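Local structure of transcriptional regulator, TetR family (Myxococcus xanthus, 5K7F) at residues 67-72 / 131-136; 73-78 / 101-106. The protein probably binds regulatory DNA as a TetR-type repressor, with isovaleryl coenzyme A as its ligand, to regulate alternative isovaleryl coenzyme A biosynthesis. All coordinates share one frame; numbering follows the deposited sequence.

Contact 1: residues 67-72 / 131-136; sequences IMNYGM and DARKKK
Arg133 brings its guanidinium across to helix 60-83 and lays one face of it against Met72, whose CB stands over the centre of the group, 3.5 Å from CZ. The arginine chain first runs out from its own helix, and the bend at chi3 (71°) turns NH1 toward Asn69 on the facing helix. There NH1 makes a weak hydrogen bond to Asn69 OD1 at 3.4 Å, fairly straight at 163°, with amide and guanidinium planes turned 40° apart. The firmer hold on the charge comes from Asp73, one residue beyond Met72, which forms a salt bridge with NH2. Lys134 follows and crosses Met72 at about a right angle: its CG lies 3.9 Å from Met72 SD, while Met72 CE rests 3.9 Å from Lys134 CA. Past CG the extended lysine runs back along its own helix until Met68 CE lies 4.1 Å from Lys134 NZ; the ammonium is hydrogen-bonded to the carbonyl oxygen of Leu116. The two helix segments run nearly parallel, with axes 10.4 Å from each other. In this all-helical TetR-family fold, the pairing joins the long helix that follows the predicted DNA-binding helix-turn-helix to helix 125-150 of the C-terminal domain.

Contact 2: residues 73-78 / 101-106; sequences DLFEEQ and ILLVTR
Leu103 sets its two methyl groups against side chains of helix 60-83, where CD2 sits over the middle of the Phe75 ring, 3.8 Å from the centroid and only 5° off the ring normal, a CH-pi contact in which all six ring carbons are met almost evenly. With CG anti to the backbone N (chi1 170°), the leucine sends its branches across the gap, and CD1 packs on Leu74 CB at 3.9 Å. Ile113 of helix 110-117 touches both Phe75 and Leu103, closing this apolar part. Were Phe75 an alanine, Leu103 CD2 would probably lose the aromatic face it rests on, and a gap would open beside Ile113. This is the interior of the TetR-type C-terminal helical domain, where the end of helix 89-105 crosses the long helix 60-83 at 130°. Toward Gln78 and Arg106 the packing slackens. Gln78 CG stays 4.3 Å from Leu103 CD1, and the amide and guanidinium planes stand nearly at right angles, with OE1 3.5 Å from Arg106 NH1. A water joins helix 60-83 to Arg106, just beyond the end of helix 89-105: it donates to Gln78 O at 3.0 Å and accepts from Arg106 NH1, lying in the guanidinium plane at its edge.

Overall arrangement
Contacts 1 and 2 use successive turns of the same helix, 60-83, with centres about 12 Å apart. Contact 2 lies deeper, about 5 Å from the centre of the chain, and is carried mainly by apolar side chains against the end of helix 89-105; contact 1, about 9 Å from that centre, is a surface pairing with helix 125-150, in which an arginine and a lysine pack against Met72 and send their charged ends to polar partners. The former is a steep crossing, the latter nearly parallel. An Arg133-Asp73 salt bridge joins the two, and helix 110-117 touches both, through Leu116 at Met72 and at Phe75.

Contact 1: residues 67-72 / 131-136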
# COMPACT_ATOMS: atom_id res chain seq x y z
N ILE A 67 14.95 12.58 -3.03
CA ILE A 67 13.56 12.60 -2.56
C ILE A 67 13.36 11.51 -1.53
O ILE A 67 12.76 11.75 -0.47
CB ILE A 67 12.56 12.49 -3.73
CG1 ILE A 67 12.61 13.74 -4.62
CG2 ILE A 67 11.10 12.33 -3.20
CD1 ILE A 67 11.89 13.56 -5.95
N MET A 68 13.88 10.28 -1.81
CA MET A 68 13.70 9.19 -0.86
C MET A 68 14.40 9.47 0.47
O MET A 68 13.86 9.20 1.55
CB MET A 68 14.12 7.87 -1.53
CG MET A 68 13.24 7.53 -2.72
SD MET A 68 13.64 5.94 -3.49
CE MET A 68 13.02 4.87 -2.21
N ASN A 69 15.60 10.05 0.45
CA ASN A 69 16.25 10.44 1.70
C ASN A 69 15.47 11.53 2.42
O ASN A 69 15.42 11.55 3.66
CB ASN A 69 17.67 10.91 1.41
CG ASN A 69 18.67 9.79 1.47
OD1 ASN A 69 18.52 8.82 2.23
ND2 ASN A 69 19.72 9.94 0.70
N TYR A 70 14.87 12.44 1.67
CA TYR A 70 14.05 13.48 2.29
C TYR A 70 12.85 12.83 2.97
O TYR A 70 12.49 13.20 4.10
CB TYR A 70 13.60 14.49 1.25
CG TYR A 70 12.72 15.64 1.78
CD1 TYR A 70 12.91 16.17 3.04
CD2 TYR A 70 11.68 16.16 1.02
CE1 TYR A 70 12.11 17.18 3.53
CE2 TYR A 70 10.88 17.18 1.52
CZ TYR A 70 11.09 17.67 2.75
OH TYR A 70 10.30 18.68 3.27
N GLY A 71 12.27 11.81 2.33
CA GLY A 71 11.14 11.13 2.94
C GLY A 71 11.52 10.48 4.26
O GLY A 71 10.73 10.46 5.22
N MET A 72 12.70 9.89 4.32
CA MET A 72 13.08 9.31 5.61
C MET A 72 13.41 10.38 6.65
O MET A 72 13.21 10.15 7.85
CB MET A 72 14.27 8.38 5.44
CG MET A 72 13.93 7.05 4.70
SD MET A 72 12.36 6.26 5.16
CE MET A 72 12.61 5.93 6.91
N ASP A 131 17.06 1.34 2.11
CA ASP A 131 16.48 0.18 2.77
C ASP A 131 16.89 0.13 4.23
O ASP A 131 16.08 -0.22 5.10
CB ASP A 131 16.91 -1.12 2.08
CG ASP A 131 16.10 -1.42 0.81
OD1 ASP A 131 15.16 -0.67 0.49
OD2 ASP A 131 16.41 -2.44 0.14
N ALA A 132 18.14 0.48 4.53
CA ALA A 132 18.59 0.48 5.92
C ALA A 132 17.87 1.55 6.73
O ALA A 132 17.52 1.32 7.89
CB ALA A 132 20.10 0.71 5.99
N ARG A 133 17.60 2.70 6.13
CA ARG A 133 16.85 3.71 6.85
C ARG A 133 15.42 3.24 7.09
O ARG A 133 14.88 3.40 8.20
CB ARG A 133 16.88 5.02 6.07
CG ARG A 133 18.28 5.64 5.94
CD ARG A 133 18.23 7.09 5.48
NE ARG A 133 17.72 7.95 6.55
CZ ARG A 133 17.46 9.25 6.44
NH1 ARG A 133 17.66 9.91 5.31
NH2 ARG A 133 16.99 9.91 7.48
N LYS A 134 14.79 2.66 6.08
CA LYS A 134 13.43 2.16 6.28
C LYS A 134 13.38 1.15 7.41
O LYS A 134 12.41 1.10 8.18
CB LYS A 134 12.89 1.55 4.98
CG LYS A 134 12.55 2.57 3.87
CD LYS A 134 12.21 1.87 2.56
CE LYS A 134 11.77 2.87 1.49
NZ LYS A 134 11.19 2.16 0.33
N LYS A 135 14.42 0.32 7.51
CA LYS A 135 14.39 -0.76 8.50
C LYS A 135 14.51 -0.23 9.92
O LYS A 135 14.02 -0.88 10.86
CB LYS A 135 15.50 -1.78 8.23
CG LYS A 135 15.51 -2.92 9.26
CD LYS A 135 16.58 -3.97 8.95
CE LYS A 135 16.48 -5.14 9.93
NZ LYS A 135 16.91 -4.79 11.30
N LYS A 136 15.17 0.91 10.12
CA LYS A 136 15.21 1.53 11.45
C LYS A 136 13.81 1.89 11.94
O LYS A 136 13.50 1.72 13.12
CB LYS A 136 16.13 2.73 11.44
CG LYS A 136 17.62 2.35 11.35
CD LYS A 136 18.53 3.43 11.92
CE LYS A 136 19.93 3.38 11.31
NZ LYS A 136 20.03 4.13 10.00

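Contact 2: residues 73-78 / 101-106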
# COMPACT_ATOMS: atom_id res chain seq x y z
N ASP A 73 13.96 11.51 6.22
CA ASP A 73 14.12 12.67 7.11
C ASP A 73 12.79 13.11 7.66
O ASP A 73 12.69 13.55 8.82
CB ASP A 73 14.77 13.83 6.36
CG ASP A 73 16.24 13.67 6.16
OD1 ASP A 73 16.84 12.79 6.79
OD2 ASP A 73 16.82 14.49 5.41
N LEU A 74 11.73 13.03 6.85
CA LEU A 74 10.42 13.44 7.32
C LEU A 74 9.89 12.48 8.37
O LEU A 74 9.22 12.91 9.32
CB LEU A 74 9.44 13.55 6.16
CG LEU A 74 9.69 14.70 5.21
CD1 LEU A 74 8.68 14.74 4.07
CD2 LEU A 74 9.69 16.05 6.04
N PHE A 75 10.10 11.16 8.20
CA PHE A 75 9.75 10.21 9.27
C PHE A 75 10.42 10.58 10.60
O PHE A 75 9.80 10.51 11.67
CB PHE A 75 10.08 8.75 8.84
CG PHE A 75 8.94 8.06 8.09
CD1 PHE A 75 7.95 7.36 8.79
CD2 PHE A 75 8.85 8.11 6.69
CE1 PHE A 75 6.93 6.74 8.14
CE2 PHE A 75 7.78 7.49 6.02
CZ PHE A 75 6.82 6.81 6.75
N GLU A 76 11.69 10.99 10.58
CA GLU A 76 12.32 11.50 11.79
C GLU A 76 11.66 12.78 12.30
O GLU A 76 11.32 12.90 13.49
CB GLU A 76 13.81 11.77 11.53
CG GLU A 76 14.51 12.46 12.70
CD GLU A 76 14.61 11.58 13.95
OE1 GLU A 76 14.50 10.32 13.83
OE2 GLU A 76 14.82 12.17 15.04
N GLU A 77 11.50 13.76 11.43
CA GLU A 77 11.09 15.09 11.85
C GLU A 77 9.62 15.15 12.23
O GLU A 77 9.24 15.91 13.14
CB GLU A 77 11.39 16.06 10.72
CG GLU A 77 12.88 16.10 10.44
CD GLU A 77 13.23 17.04 9.30
OE1 GLU A 77 12.31 17.69 8.75
OE2 GLU A 77 14.43 17.12 8.98
N GLN A 78 8.78 14.41 11.53
CA GLN A 78 7.35 14.48 11.73
C GLN A 78 6.79 13.34 12.55
O GLN A 78 5.62 13.39 12.92
CB GLN A 78 6.62 14.51 10.39
CG GLN A 78 6.92 15.68 9.51
CD GLN A 78 6.47 16.99 10.16
OE1 GLN A 78 5.32 17.09 10.64
NE2 GLN A 78 7.34 17.99 10.19
N ILE A 101 -0.10 9.00 10.11
CA ILE A 101 -1.23 9.23 9.22
C ILE A 101 -1.22 10.67 8.74
O ILE A 101 -1.54 10.96 7.58
CB ILE A 101 -2.55 8.88 9.94
CG1 ILE A 101 -2.69 7.37 10.11
CG2 ILE A 101 -3.78 9.38 9.14
CD1 ILE A 101 -3.74 6.95 11.11
N LEU A 102 -0.87 11.58 9.63
CA LEU A 102 -0.75 12.98 9.22
C LEU A 102 0.37 13.15 8.19
O LEU A 102 0.20 13.82 7.17
CB LEU A 102 -0.55 13.88 10.46
CG LEU A 102 -1.69 13.92 11.53
CD1 LEU A 102 -1.30 14.76 12.72
CD2 LEU A 102 -3.03 14.32 10.92
N LEU A 103 1.54 12.56 8.43
CA LEU A 103 2.61 12.65 7.42
C LEU A 103 2.16 12.15 6.04
O LEU A 103 2.57 12.70 5.01
CB LEU A 103 3.82 11.85 7.91
CG LEU A 103 4.94 11.63 6.90
CD1 LEU A 103 5.58 12.91 6.51
CD2 LEU A 103 6.00 10.70 7.46
N VAL A 104 1.29 11.15 5.99
CA VAL A 104 0.84 10.56 4.74
C VAL A 104 -0.17 11.43 4.03
O VAL A 104 -0.29 11.35 2.80
CB VAL A 104 0.26 9.17 5.07
CG1 VAL A 104 -0.63 8.70 4.00
CG2 VAL A 104 1.41 8.17 5.25
N THR A 105 -0.90 12.28 4.79
CA THR A 105 -2.07 12.98 4.25
C THR A 105 -1.87 14.46 4.08
O THR A 105 -2.60 15.05 3.28
CB THR A 105 -3.32 12.73 5.11
OG1 THR A 105 -3.09 12.98 6.49
CG2 THR A 105 -3.80 11.28 4.98
N ARG A 106 -0.89 15.06 4.77
CA ARG A 106 -0.66 16.50 4.61
C ARG A 106 -0.25 16.82 3.17
O ARG A 106 0.61 16.16 2.57
CB ARG A 106 0.41 16.98 5.59
CG ARG A 106 0.02 16.93 7.07
CD ARG A 106 0.77 18.06 7.90
NE ARG A 106 0.64 17.90 9.34
CZ ARG A 106 1.30 17.01 10.07
NH1 ARG A 106 2.13 16.14 9.49
NH2 ARG A 106 1.08 16.99 11.37
O HOH W 1 3.16 14.03 11.40